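Local coordinates for putative ATP-grasp superfamily protein (Archaeoglobus fulgidus, PDB 3DF7) that is of unknown function but, as a putative member of the ATP-grasp superfamily, probably binds ATP and a metal ion, at residues A[9-14]-A[43-48]; A[24-29]-A[290-295]; A[282-287]-A[296-301]. All blocks are in the same frame, centred on the assembly; numbering follows the deposited sequence.

Contact 1 of 3, residues A[9-14]-A[43-48]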
ATOM      1  N   PHE A   9      -0.229 -11.297  -2.775  1.00  9.84           N
ATOM      2  CA  PHE A   9      -0.394 -11.833  -4.126  1.00  9.77           C
ATOM      3  C   PHE A   9       0.842 -12.277  -4.909  1.00  9.44           C
ATOM      4  O   PHE A   9       0.862 -13.386  -5.437  1.00  8.31           O
ATOM      5  CB  PHE A   9      -1.204 -10.859  -4.980  1.00  9.93           C
ATOM      6  CG  PHE A   9      -1.780 -11.481  -6.222  1.00 11.39           C
ATOM      7  CD1 PHE A   9      -2.760 -12.471  -6.129  1.00 11.61           C
ATOM      8  CD2 PHE A   9      -1.341 -11.089  -7.480  1.00  9.55           C
ATOM      9  CE1 PHE A   9      -3.295 -13.065  -7.274  1.00 11.80           C
ATOM     10  CE2 PHE A   9      -1.866 -11.674  -8.633  1.00 13.13           C
ATOM     11  CZ  PHE A   9      -2.845 -12.665  -8.530  1.00 12.16           C
ATOM     12  N   ALA A  10       1.862 -11.432  -5.003  1.00  8.89           N
ATOM     13  CA  ALA A  10       3.061 -11.810  -5.749  1.00  9.18           C
ATOM     14  C   ALA A  10       3.815 -12.984  -5.129  1.00  9.90           C
ATOM     15  O   ALA A  10       4.352 -13.832  -5.840  1.00 10.18           O
ATOM     16  CB  ALA A  10       4.000 -10.612  -5.882  1.00  9.69           C
ATOM     17  N   THR A  11       3.847 -13.027  -3.803  1.00  8.47           N
ATOM     18  CA  THR A  11       4.565 -14.068  -3.076  1.00  7.30           C
ATOM     19  C   THR A  11       3.807 -15.387  -2.925  1.00  6.89           C
ATOM     20  O   THR A  11       4.418 -16.461  -2.902  1.00  7.13           O
ATOM     21  CB  THR A  11       4.947 -13.557  -1.661  1.00  7.33           C
ATOM     22  OG1 THR A  11       5.633 -12.301  -1.774  1.00  9.01           O
ATOM     23  CG2 THR A  11       5.852 -14.559  -0.942  1.00  7.13           C
ATOM     24  N   CYS A  12       2.482 -15.307  -2.858  1.00  6.21           N
ATOM     25  CA  CYS A  12       1.653 -16.489  -2.637  1.00  8.72           C
ATOM     26  C   CYS A  12       0.597 -16.806  -3.695  1.00  9.76           C
ATOM     27  O   CYS A  12       0.015 -17.891  -3.676  1.00 10.22           O
ATOM     28  CB  CYS A  12       0.935 -16.341  -1.291  1.00  6.92           C
ATOM     29  SG  CYS A  12       1.914 -15.523   0.009  1.00  9.01           S
ATOM     30  N   GLY A  13       0.340 -15.870  -4.600  1.00 11.45           N
ATOM     31  CA  GLY A  13      -0.695 -16.095  -5.596  1.00 12.26           C
ATOM     32  C   GLY A  13      -0.218 -16.456  -6.988  1.00 14.05           C
ATOM     33  O   GLY A  13       0.476 -17.454  -7.178  1.00 15.01           O
ATOM     34  N   GLU A  14      -0.612 -15.640  -7.959  1.00 13.71           N
ATOM     35  CA  GLU A  14      -0.246 -15.842  -9.355  1.00 15.74           C
ATOM     36  C   GLU A  14       1.095 -15.177  -9.629  1.00 17.27           C
ATOM     37  O   GLU A  14       1.511 -14.274  -8.904  1.00 17.16           O
ATOM     38  CB  GLU A  14      -1.309 -15.224 -10.269  1.00 15.04           C
ATOM     39  CG  GLU A  14      -2.680 -15.889 -10.193  1.00 18.08           C
ATOM     40  CD  GLU A  14      -2.722 -17.224 -10.917  1.00 17.80           C
ATOM     41  OE1 GLU A  14      -2.442 -17.245 -12.136  1.00 18.89           O
ATOM     42  OE2 GLU A  14      -3.031 -18.248 -10.271  1.00 16.27           O
ATOM     43  N   GLY A  43      -0.332 -19.920   6.562  1.00 10.09           N
ATOM     44  CA  GLY A  43      -0.342 -19.520   5.169  1.00  9.22           C
ATOM     45  C   GLY A  43       0.589 -20.365   4.330  1.00  9.75           C
ATOM     46  O   GLY A  43       1.093 -21.389   4.795  1.00  9.57           O
ATOM     47  N   PHE A  44       0.838 -19.918   3.105  1.00  8.81           N
ATOM     48  CA  PHE A  44       1.677 -20.653   2.170  1.00  8.06           C
ATOM     49  C   PHE A  44       2.352 -19.694   1.198  1.00  9.01           C
ATOM     50  O   PHE A  44       1.980 -18.527   1.105  1.00  8.79           O
ATOM     51  CB  PHE A  44       0.791 -21.619   1.386  1.00  8.74           C
ATOM     52  CG  PHE A  44      -0.394 -20.945   0.744  1.00  8.94           C
ATOM     53  CD1 PHE A  44      -0.271 -20.318  -0.491  1.00  8.60           C
ATOM     54  CD2 PHE A  44      -1.609 -20.853   1.422  1.00  8.30           C
ATOM     55  CE1 PHE A  44      -1.336 -19.603  -1.040  1.00  8.17           C
ATOM     56  CE2 PHE A  44      -2.682 -20.139   0.883  1.00 10.03           C
ATOM     57  CZ  PHE A  44      -2.545 -19.511  -0.352  1.00  9.86           C
ATOM     58  N   VAL A  45       3.346 -20.191   0.474  1.00  8.92           N
ATOM     59  CA  VAL A  45       4.041 -19.371  -0.505  1.00  9.95           C
ATOM     60  C   VAL A  45       4.174 -20.129  -1.817  1.00  9.97           C
ATOM     61  O   VAL A  45       3.989 -21.345  -1.863  1.00 10.48           O
ATOM     62  CB  VAL A  45       5.451 -18.965  -0.014  1.00 10.15           C
ATOM     63  CG1 VAL A  45       5.333 -18.178   1.275  1.00  9.47           C
ATOM     64  CG2 VAL A  45       6.328 -20.200   0.184  1.00 10.07           C
ATOM     65  N   ARG A  46       4.471 -19.402  -2.889  1.00  9.77           N
ATOM     66  CA  ARG A  46       4.654 -20.021  -4.194  1.00 11.20           C
ATOM     67  C   ARG A  46       5.965 -20.804  -4.146  1.00 11.04           C
ATOM     68  O   ARG A  46       6.831 -20.529  -3.317  1.00 10.34           O
ATOM     69  CB  ARG A  46       4.734 -18.952  -5.291  1.00 11.51           C
ATOM     70  CG  ARG A  46       3.413 -18.255  -5.594  1.00 13.14           C
ATOM     71  CD  ARG A  46       3.620 -17.095  -6.557  1.00 16.77           C
ATOM     72  NE  ARG A  46       4.358 -17.486  -7.757  1.00 19.83           N
ATOM     73  CZ  ARG A  46       3.866 -18.246  -8.730  1.00 23.55           C
ATOM     74  NH1 ARG A  46       2.623 -18.705  -8.659  1.00 25.09           N
ATOM     75  NH2 ARG A  46       4.622 -18.549  -9.776  1.00 26.75           N
ATOM     76  N   PRO A  47       6.131 -21.788  -5.040  1.00 13.20           N
ATOM     77  CA  PRO A  47       7.358 -22.590  -5.063  1.00 14.66           C
ATOM     78  C   PRO A  47       8.652 -21.779  -5.137  1.00 14.96           C
ATOM     79  O   PRO A  47       9.613 -22.078  -4.432  1.00 15.20           O
ATOM     80  CB  PRO A  47       7.164 -23.473  -6.293  1.00 15.26           C
ATOM     81  CG  PRO A  47       5.683 -23.675  -6.318  1.00 16.42           C
ATOM     82  CD  PRO A  47       5.158 -22.290  -6.026  1.00 13.80           C
ATOM     83  N   GLU A  48       8.671 -20.755  -5.988  1.00 14.93           N
ATOM     84  CA  GLU A  48       9.860 -19.920  -6.168  1.00 17.03           C
ATOM     85  C   GLU A  48      10.397 -19.275  -4.891  1.00 14.89           C
ATOM     86  O   GLU A  48      11.549 -18.844  -4.848  1.00 14.89           O
ATOM     87  CB  GLU A  48       9.589 -18.809  -7.190  1.00 20.70           C
ATOM     88  CG  GLU A  48       9.029 -19.280  -8.526  1.00 27.73           C
ATOM     89  CD  GLU A  48       7.571 -19.685  -8.431  1.00 30.58           C
ATOM     90  OE1 GLU A  48       6.777 -18.901  -7.874  1.00 32.52           O
ATOM     91  OE2 GLU A  48       7.216 -20.780  -8.916  1.00 34.24           O
TER
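R46 reaches across the end of helix 9-12 and bonds to one carbonyl of the last helical turn (T11) and one just past it (G13). Its backbone N donates to T11 O at 2.9 Å, nearly straight (167°) and in the carbonyl plane. The side chain then runs along the carbonyls at the end of the helix: CD lies 3.4 Å from A10 O, and a bend at chi3 (52°) turns the guanidinium back so that NH1 donates to G13 O at 2.9 Å. That second bond is less straight, 147°, with the oxygen tilted out of the guanidinium plane. E14 C sits over one face of the same group, while NE forms a salt bridge with E48 OE1 of its own segment, which would restrain the rotation of the group. On the far side of V45, F44 turns the edge of its ring to the helix; CE1 is 3.4 Å from C12 O, which lies in the ring plane, and 4.0 Å from C12 CB. F7 and Y66 also adjoin this part of the contact. Main-chain and arginine N-H groups thus tie the end of helix 9-12, where G13 leaves helical geometry, to the loop that follows strand 40-42, beside the parallel sheet that contains strands 3-8 and 40-42.

Contact 2 of 3, residues A[24-29]-A[290-295]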
ATOM      1  N   GLY A  24       5.921  -6.663  -3.778  1.00  9.93           N
ATOM      2  CA  GLY A  24       5.032  -7.538  -3.029  1.00  8.44           C
ATOM      3  C   GLY A  24       5.816  -8.462  -2.110  1.00  8.78           C
ATOM      4  O   GLY A  24       5.447  -8.667  -0.948  1.00  9.89           O
ATOM      5  N   LEU A  25       6.901  -9.027  -2.629  1.00  6.65           N
ATOM      6  CA  LEU A  25       7.738  -9.925  -1.844  1.00  8.02           C
ATOM      7  C   LEU A  25       8.310  -9.195  -0.630  1.00  7.64           C
ATOM      8  O   LEU A  25       8.367  -9.747   0.465  1.00  5.93           O
ATOM      9  CB  LEU A  25       8.879 -10.476  -2.701  1.00  8.27           C
ATOM     10  CG  LEU A  25       9.914 -11.333  -1.968  1.00  8.91           C
ATOM     11  CD1 LEU A  25       9.237 -12.545  -1.325  1.00 10.16           C
ATOM     12  CD2 LEU A  25      10.986 -11.780  -2.949  1.00  8.00           C
ATOM     13  N   ALA A  26       8.735  -7.953  -0.839  1.00  8.24           N
ATOM     14  CA  ALA A  26       9.299  -7.145   0.235  1.00  8.03           C
ATOM     15  C   ALA A  26       8.255  -6.895   1.317  1.00  8.67           C
ATOM     16  O   ALA A  26       8.544  -6.982   2.516  1.00  8.26           O
ATOM     17  CB  ALA A  26       9.808  -5.820  -0.322  1.00  7.14           C
HETATM   18  N   MSE A  27       7.033  -6.588   0.899  1.00  9.15           N
HETATM   19  CA  MSE A  27       5.973  -6.343   1.859  1.00  7.78           C
HETATM   20  C   MSE A  27       5.625  -7.610   2.631  1.00  9.17           C
HETATM   21  O   MSE A  27       5.388  -7.555   3.836  1.00  7.24           O
HETATM   22  CB  MSE A  27       4.717  -5.800   1.167  1.00  9.83           C
HETATM   23  CG  MSE A  27       4.811  -4.325   0.784  1.00 11.69           C
HETATM   24 SE   MSE A  27       3.140  -3.611   0.102  1.00 18.40          SE
HETATM   25  CE  MSE A  27       3.464  -3.904  -1.772  1.00 15.25           C
ATOM     26  N   PHE A  28       5.573  -8.748   1.941  1.00  7.99           N
ATOM     27  CA  PHE A  28       5.249 -10.002   2.621  1.00  7.11           C
ATOM     28  C   PHE A  28       6.320 -10.328   3.661  1.00  7.91           C
ATOM     29  O   PHE A  28       6.010 -10.697   4.795  1.00  7.51           O
ATOM     30  CB  PHE A  28       5.153 -11.165   1.626  1.00  7.06           C
ATOM     31  CG  PHE A  28       4.747 -12.470   2.259  1.00  9.54           C
ATOM     32  CD1 PHE A  28       3.407 -12.752   2.506  1.00  8.81           C
ATOM     33  CD2 PHE A  28       5.707 -13.401   2.639  1.00  9.68           C
ATOM     34  CE1 PHE A  28       3.027 -13.946   3.122  1.00 10.87           C
ATOM     35  CE2 PHE A  28       5.340 -14.601   3.259  1.00 11.88           C
ATOM     36  CZ  PHE A  28       3.994 -14.872   3.500  1.00  9.55           C
ATOM     37  N   LYS A  29       7.585 -10.204   3.265  1.00  7.66           N
ATOM     38  CA  LYS A  29       8.698 -10.478   4.173  1.00  9.21           C
ATOM     39  C   LYS A  29       8.594  -9.560   5.389  1.00  9.18           C
ATOM     40  O   LYS A  29       8.688 -10.005   6.537  1.00  8.44           O
ATOM     41  CB  LYS A  29      10.033 -10.246   3.452  1.00 10.53           C
ATOM     42  CG  LYS A  29      11.273 -10.519   4.300  1.00 13.84           C
ATOM     43  CD  LYS A  29      12.539 -10.081   3.567  1.00 18.08           C
ATOM     44  CE  LYS A  29      13.803 -10.499   4.302  1.00 21.46           C
ATOM     45  NZ  LYS A  29      13.792 -10.081   5.731  1.00 24.42           N
ATOM     46  N   PRO A 290      20.634  -6.047  -1.640  1.00 11.43           N
ATOM     47  CA  PRO A 290      19.186  -5.856  -1.591  1.00 12.41           C
ATOM     48  C   PRO A 290      18.520  -6.415  -0.343  1.00 12.03           C
ATOM     49  O   PRO A 290      19.124  -7.164   0.422  1.00 13.77           O
ATOM     50  CB  PRO A 290      18.715  -6.580  -2.840  1.00 13.26           C
ATOM     51  CG  PRO A 290      19.611  -7.799  -2.828  1.00 13.42           C
ATOM     52  CD  PRO A 290      20.979  -7.217  -2.473  1.00 12.39           C
ATOM     53  N   TYR A 291      17.265  -6.028  -0.151  1.00 11.12           N
ATOM     54  CA  TYR A 291      16.458  -6.506   0.961  1.00 10.78           C
ATOM     55  C   TYR A 291      15.855  -7.816   0.447  1.00 10.28           C
ATOM     56  O   TYR A 291      15.842  -8.825   1.149  1.00 12.21           O
ATOM     57  CB  TYR A 291      15.363  -5.486   1.280  1.00 10.16           C
ATOM     58  CG  TYR A 291      14.335  -5.944   2.299  1.00 10.32           C
ATOM     59  CD1 TYR A 291      14.716  -6.335   3.581  1.00 12.27           C
ATOM     60  CD2 TYR A 291      12.976  -5.958   1.982  1.00 11.38           C
ATOM     61  CE1 TYR A 291      13.765  -6.728   4.530  1.00 14.14           C
ATOM     62  CE2 TYR A 291      12.017  -6.348   2.914  1.00 12.22           C
ATOM     63  CZ  TYR A 291      12.416  -6.729   4.189  1.00 14.79           C
ATOM     64  OH  TYR A 291      11.474  -7.091   5.125  1.00 13.93           O
ATOM     65  N   VAL A 292      15.363  -7.780  -0.791  1.00  9.89           N
ATOM     66  CA  VAL A 292      14.790  -8.950  -1.460  1.00 10.03           C
ATOM     67  C   VAL A 292      15.008  -8.801  -2.959  1.00 11.56           C
ATOM     68  O   VAL A 292      15.214  -7.691  -3.457  1.00 11.38           O
ATOM     69  CB  VAL A 292      13.258  -9.117  -1.217  1.00 10.71           C
ATOM     70  CG1 VAL A 292      12.986  -9.362   0.258  1.00 12.73           C
ATOM     71  CG2 VAL A 292      12.500  -7.891  -1.720  1.00  9.69           C
ATOM     72  N   SER A 293      14.967  -9.921  -3.676  1.00 11.77           N
ATOM     73  CA  SER A 293      15.155  -9.909  -5.123  1.00 12.82           C
ATOM     74  C   SER A 293      14.138 -10.820  -5.805  1.00 13.51           C
ATOM     75  O   SER A 293      13.663 -11.788  -5.214  1.00 11.38           O
ATOM     76  CB  SER A 293      16.559 -10.409  -5.488  1.00 11.86           C
ATOM     77  OG  SER A 293      17.575  -9.700  -4.800  1.00 15.37           O
ATOM     78  N   VAL A 294      13.806 -10.483  -7.047  1.00 13.33           N
ATOM     79  CA  VAL A 294      12.904 -11.275  -7.874  1.00 14.72           C
ATOM     80  C   VAL A 294      13.453 -11.118  -9.287  1.00 16.40           C
ATOM     81  O   VAL A 294      13.369 -10.041  -9.879  1.00 16.94           O
ATOM     82  CB  VAL A 294      11.447 -10.767  -7.830  1.00 15.82           C
ATOM     83  CG1 VAL A 294      10.597 -11.551  -8.830  1.00 16.61           C
ATOM     84  CG2 VAL A 294      10.873 -10.936  -6.428  1.00 14.74           C
ATOM     85  N   GLY A 295      14.023 -12.189  -9.824  1.00 17.96           N
ATOM     86  CA  GLY A 295      14.598 -12.105 -11.153  1.00 19.14           C
ATOM     87  C   GLY A 295      15.774 -11.149 -11.082  1.00 18.32           C
ATOM     88  O   GLY A 295      16.615 -11.271 -10.190  1.00 18.45           O
TER
HETATM   89  O   HOH W   1      12.397  -8.078   7.346  1.00 26.07           O
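Helix 18-35 packs here against the edge strand 292-294 of the large antiparallel sheet, the segment axes 8.3 Å apart and their directions 144° from each other. Y291 and V292 form a classic beta bulge opposite L299, and both of their CB atoms point at the helix. Y291 lays one ring face against K29, whose CD stands 3.8 Å from the ring centroid and 29° off the normal, a CH-pi contact. The lysine chain is extended as far as CE and bends only at chi4 (-52°), which leaves NZ off the CE1 side of the ring, above its plane. One water, in the ring plane at its edge, joins the two polar ends: it accepts from K29 NZ at 2.9 Å and lies 2.6 Å from Y291 OH. NZ also forms a salt bridge with D33. A26 O meets the tyrosine at its edge, 3.6 Å from CE2. Further along, V292 spreads its two methyls over neighbouring turns, CG2 touching A26 CB at 3.7 Å and CG1 pressed to K29 CD at 3.4 Å, tighter than usual for two carbons. L25 and V292 run antiparallel alongside each other, with L25 CD2 against V292 CB, and CD2 goes on to meet V294 CG2 at 3.6 Å. Direct contact is mainly between carbons, with A26 O at the ring edge, so the interface is mostly apolar; at the K29 end a single water bridges NZ to Y291 OH, and D33 takes the lysine charge.

Contact 3 of 3, residues A[282-287]-A[296-301]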
ATOM      1  N   ARG A 282      14.401   1.789  -2.550  1.00 10.91           N
ATOM      2  CA  ARG A 282      14.442   1.990  -3.990  1.00 11.38           C
ATOM      3  C   ARG A 282      14.452   0.692  -4.766  1.00 11.68           C
ATOM      4  O   ARG A 282      15.023  -0.312  -4.334  1.00  9.89           O
ATOM      5  CB  ARG A 282      15.655   2.842  -4.392  1.00 13.97           C
ATOM      6  CG  ARG A 282      16.998   2.157  -4.235  1.00 13.70           C
ATOM      7  CD  ARG A 282      18.155   3.116  -4.531  1.00 16.03           C
ATOM      8  NE  ARG A 282      19.440   2.458  -4.323  1.00 12.88           N
ATOM      9  CZ  ARG A 282      20.614   3.078  -4.258  1.00 14.89           C
ATOM     10  NH1 ARG A 282      20.696   4.400  -4.386  1.00 12.37           N
ATOM     11  NH2 ARG A 282      21.711   2.366  -4.048  1.00 11.81           N
ATOM     12  N   LYS A 283      13.794   0.730  -5.918  1.00 10.78           N
ATOM     13  CA  LYS A 283      13.724  -0.417  -6.798  1.00 12.54           C
ATOM     14  C   LYS A 283      14.879  -0.252  -7.776  1.00 13.01           C
ATOM     15  O   LYS A 283      15.115   0.841  -8.304  1.00 10.61           O
ATOM     16  CB  LYS A 283      12.387  -0.430  -7.540  1.00 13.39           C
ATOM     17  CG  LYS A 283      12.218  -1.586  -8.506  1.00 16.82           C
ATOM     18  CD  LYS A 283      10.903  -1.476  -9.269  1.00 17.78           C
ATOM     19  CE  LYS A 283       9.710  -1.519  -8.327  1.00 18.43           C
ATOM     20  NZ  LYS A 283       8.415  -1.462  -9.056  1.00 15.63           N
ATOM     21  N   SER A 284      15.612  -1.333  -8.001  1.00 11.15           N
ATOM     22  CA  SER A 284      16.751  -1.284  -8.898  1.00 12.70           C
ATOM     23  C   SER A 284      16.946  -2.618  -9.591  1.00 12.55           C
ATOM     24  O   SER A 284      16.165  -3.557  -9.396  1.00 11.17           O
ATOM     25  CB  SER A 284      18.014  -0.920  -8.109  1.00 13.90           C
ATOM     26  OG  SER A 284      18.200  -1.797  -7.002  1.00 15.49           O
ATOM     27  N   LYS A 285      17.993  -2.687 -10.408  1.00 12.74           N
ATOM     28  CA  LYS A 285      18.332  -3.898 -11.135  1.00 14.65           C
ATOM     29  C   LYS A 285      19.640  -4.465 -10.589  1.00 14.63           C
ATOM     30  O   LYS A 285      20.666  -3.788 -10.582  1.00 14.72           O
ATOM     31  CB  LYS A 285      18.492  -3.595 -12.630  1.00 16.70           C
ATOM     32  CG  LYS A 285      17.240  -3.021 -13.302  1.00 21.00           C
ATOM     33  CD  LYS A 285      16.078  -4.009 -13.276  1.00 24.08           C
ATOM     34  CE  LYS A 285      15.758  -4.553 -14.665  1.00 26.28           C
ATOM     35  NZ  LYS A 285      16.901  -5.284 -15.276  1.00 29.15           N
ATOM     36  N   SER A 286      19.584  -5.701 -10.108  1.00 13.64           N
ATOM     37  CA  SER A 286      20.759  -6.392  -9.587  1.00 14.51           C
ATOM     38  C   SER A 286      21.616  -5.617  -8.588  1.00 13.49           C
ATOM     39  O   SER A 286      22.842  -5.613  -8.692  1.00 11.96           O
ATOM     40  CB  SER A 286      21.633  -6.843 -10.760  1.00 16.52           C
ATOM     41  OG  SER A 286      20.872  -7.597 -11.687  1.00 19.00           O
ATOM     42  N   ALA A 287      20.983  -4.963  -7.621  1.00 12.16           N
ATOM     43  CA  ALA A 287      21.745  -4.227  -6.614  1.00 10.40           C
ATOM     44  C   ALA A 287      22.537  -5.255  -5.809  1.00 10.47           C
ATOM     45  O   ALA A 287      22.065  -6.373  -5.580  1.00 10.73           O
ATOM     46  CB  ALA A 287      20.804  -3.448  -5.701  1.00 11.46           C
ATOM     47  N   ASP A 296      15.829 -10.192 -12.004  1.00 18.20           N
ATOM     48  CA  ASP A 296      16.913  -9.211 -12.028  1.00 20.62           C
ATOM     49  C   ASP A 296      16.559  -7.953 -11.238  1.00 19.49           C
ATOM     50  O   ASP A 296      17.343  -7.006 -11.185  1.00 19.09           O
ATOM     51  CB  ASP A 296      17.254  -8.818 -13.472  1.00 23.56           C
ATOM     52  CG  ASP A 296      17.827  -9.973 -14.277  1.00 26.28           C
ATOM     53  OD1 ASP A 296      18.794 -10.609 -13.803  1.00 28.31           O
ATOM     54  OD2 ASP A 296      17.317 -10.236 -15.387  1.00 28.83           O
ATOM     55  N   TYR A 297      15.379  -7.946 -10.626  1.00 17.90           N
ATOM     56  CA  TYR A 297      14.936  -6.797  -9.849  1.00 16.47           C
ATOM     57  C   TYR A 297      15.268  -6.934  -8.370  1.00 15.52           C
ATOM     58  O   TYR A 297      15.141  -8.011  -7.783  1.00 14.81           O
ATOM     59  CB  TYR A 297      13.429  -6.589 -10.024  1.00 19.07           C
ATOM     60  CG  TYR A 297      13.051  -5.880 -11.306  1.00 21.87           C
ATOM     61  CD1 TYR A 297      13.059  -4.490 -11.382  1.00 23.15           C
ATOM     62  CD2 TYR A 297      12.706  -6.601 -12.450  1.00 24.54           C
ATOM     63  CE1 TYR A 297      12.732  -3.829 -12.566  1.00 26.17           C
ATOM     64  CE2 TYR A 297      12.378  -5.952 -13.642  1.00 26.34           C
ATOM     65  CZ  TYR A 297      12.394  -4.566 -13.692  1.00 27.13           C
ATOM     66  OH  TYR A 297      12.075  -3.915 -14.863  1.00 30.09           O
ATOM     67  N   THR A 298      15.702  -5.832  -7.772  1.00 13.12           N
ATOM     68  CA  THR A 298      16.040  -5.815  -6.357  1.00 11.61           C
ATOM     69  C   THR A 298      15.388  -4.617  -5.687  1.00 11.48           C
ATOM     70  O   THR A 298      15.147  -3.590  -6.321  1.00 10.78           O
ATOM     71  CB  THR A 298      17.564  -5.709  -6.134  1.00 12.37           C
ATOM     72  OG1 THR A 298      18.087  -4.631  -6.924  1.00 11.64           O
ATOM     73  CG2 THR A 298      18.255  -7.010  -6.512  1.00 12.54           C
ATOM     74  N   LEU A 299      15.083  -4.760  -4.405  1.00  9.91           N
ATOM     75  CA  LEU A 299      14.503  -3.662  -3.654  1.00 10.74           C
ATOM     76  C   LEU A 299      15.470  -3.445  -2.503  1.00  8.89           C
ATOM     77  O   LEU A 299      15.765  -4.374  -1.748  1.00 10.51           O
ATOM     78  CB  LEU A 299      13.116  -4.020  -3.123  1.00 10.63           C
ATOM     79  CG  LEU A 299      12.386  -2.819  -2.511  1.00 12.92           C
ATOM     80  CD1 LEU A 299      12.002  -1.833  -3.609  1.00 13.44           C
ATOM     81  CD2 LEU A 299      11.153  -3.287  -1.774  1.00 15.39           C
ATOM     82  N   GLU A 300      15.976  -2.225  -2.384  1.00  8.28           N
ATOM     83  CA  GLU A 300      16.935  -1.904  -1.340  1.00  7.35           C
ATOM     84  C   GLU A 300      16.329  -0.970  -0.313  1.00  7.51           C
ATOM     85  O   GLU A 300      15.354  -0.273  -0.589  1.00  7.07           O
ATOM     86  CB  GLU A 300      18.164  -1.199  -1.932  1.00  9.62           C
ATOM     87  CG  GLU A 300      18.782  -1.834  -3.157  1.00 11.73           C
ATOM     88  CD  GLU A 300      19.703  -0.871  -3.887  1.00 10.98           C
ATOM     89  OE1 GLU A 300      20.732  -0.468  -3.299  1.00 11.68           O
ATOM     90  OE2 GLU A 300      19.393  -0.506  -5.040  1.00 11.00           O
ATOM     91  N   ILE A 301      16.931  -0.977   0.872  1.00  8.16           N
ATOM     92  CA  ILE A 301      16.554  -0.101   1.974  1.00  8.53           C
ATOM     93  C   ILE A 301      17.903   0.354   2.522  1.00 10.54           C
ATOM     94  O   ILE A 301      18.649  -0.445   3.093  1.00 11.47           O
ATOM     95  CB  ILE A 301      15.786  -0.844   3.077  1.00  9.71           C
ATOM     96  CG1 ILE A 301      14.589  -1.587   2.476  1.00  8.76           C
ATOM     97  CG2 ILE A 301      15.303   0.155   4.120  1.00  9.16           C
ATOM     98  CD1 ILE A 301      13.790  -2.374   3.492  1.00  7.95           C
TER
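E300 crosses to the neighbouring strand and meets three residues of 282-287. Its CB comes no nearer than 4.1 Å to R282 O; CG, anti to the carbonyl carbon (chi1 -48°), packs against A287 CB at 3.6 Å, and CD approaches that methyl still more closely. At the tip, OE1 accepts from R282 NH2 at 3.1 Å on its syn side, and OE2 accepts from R282 NE at 3.0 Å, so the arginine grips the carboxylate side-on in a salt bridge with the two planes 59° apart. OE2 takes a second donor, S284 OG, at 2.6 Å. The NE and hydroxyl approaches come from opposite faces of the carboxylate plane, evidence that this oxygen is fixed from both sides. These residues belong to an antiparallel pair, strands 279-285 and 297-303, inside the large sheet of the chain: R282 with E300 and S284 with T298 are hydrogen-bonded pairs, K283 with L299 and K285 with Y297 non-hydrogen-bonded ones. On the E300 face, T298 OG1 lies 2.8 Å from S284 OG and accepts from A287 N, which ties the chain beyond the strand to its partner. The other face carries K285 and Y297. Three bends fold the lysine over the ring, with CD 3.6 Å from the centroid in a CH-pi contact; nearby, K283 sends its NZ to E23 of helix 18-35.

Overall arrangement
Helix 18-35 and the large antiparallel sheet connect the three sites. Contacts 1 and 2 have centres 12 Å apart and touch where T11 and C12 meet L25 and F28, so helix 9-12 and helix 18-35, consecutive in the chain, pack together there. The centres of contacts 2 and 3 are 9 Å apart, and the two touch and share the sheet: strand 292-294 pairs with 297-303 through probable backbone hydrogen bonds of Y291 and V292 with L299. Contacts 1 and 3 do not touch, their nearest atoms being about 11 Å apart. Contact 1 closes before contact 3 opens, whereas contact 2 spans the two, joining helix 18-35, early in the chain, to strand 292-294, near its end.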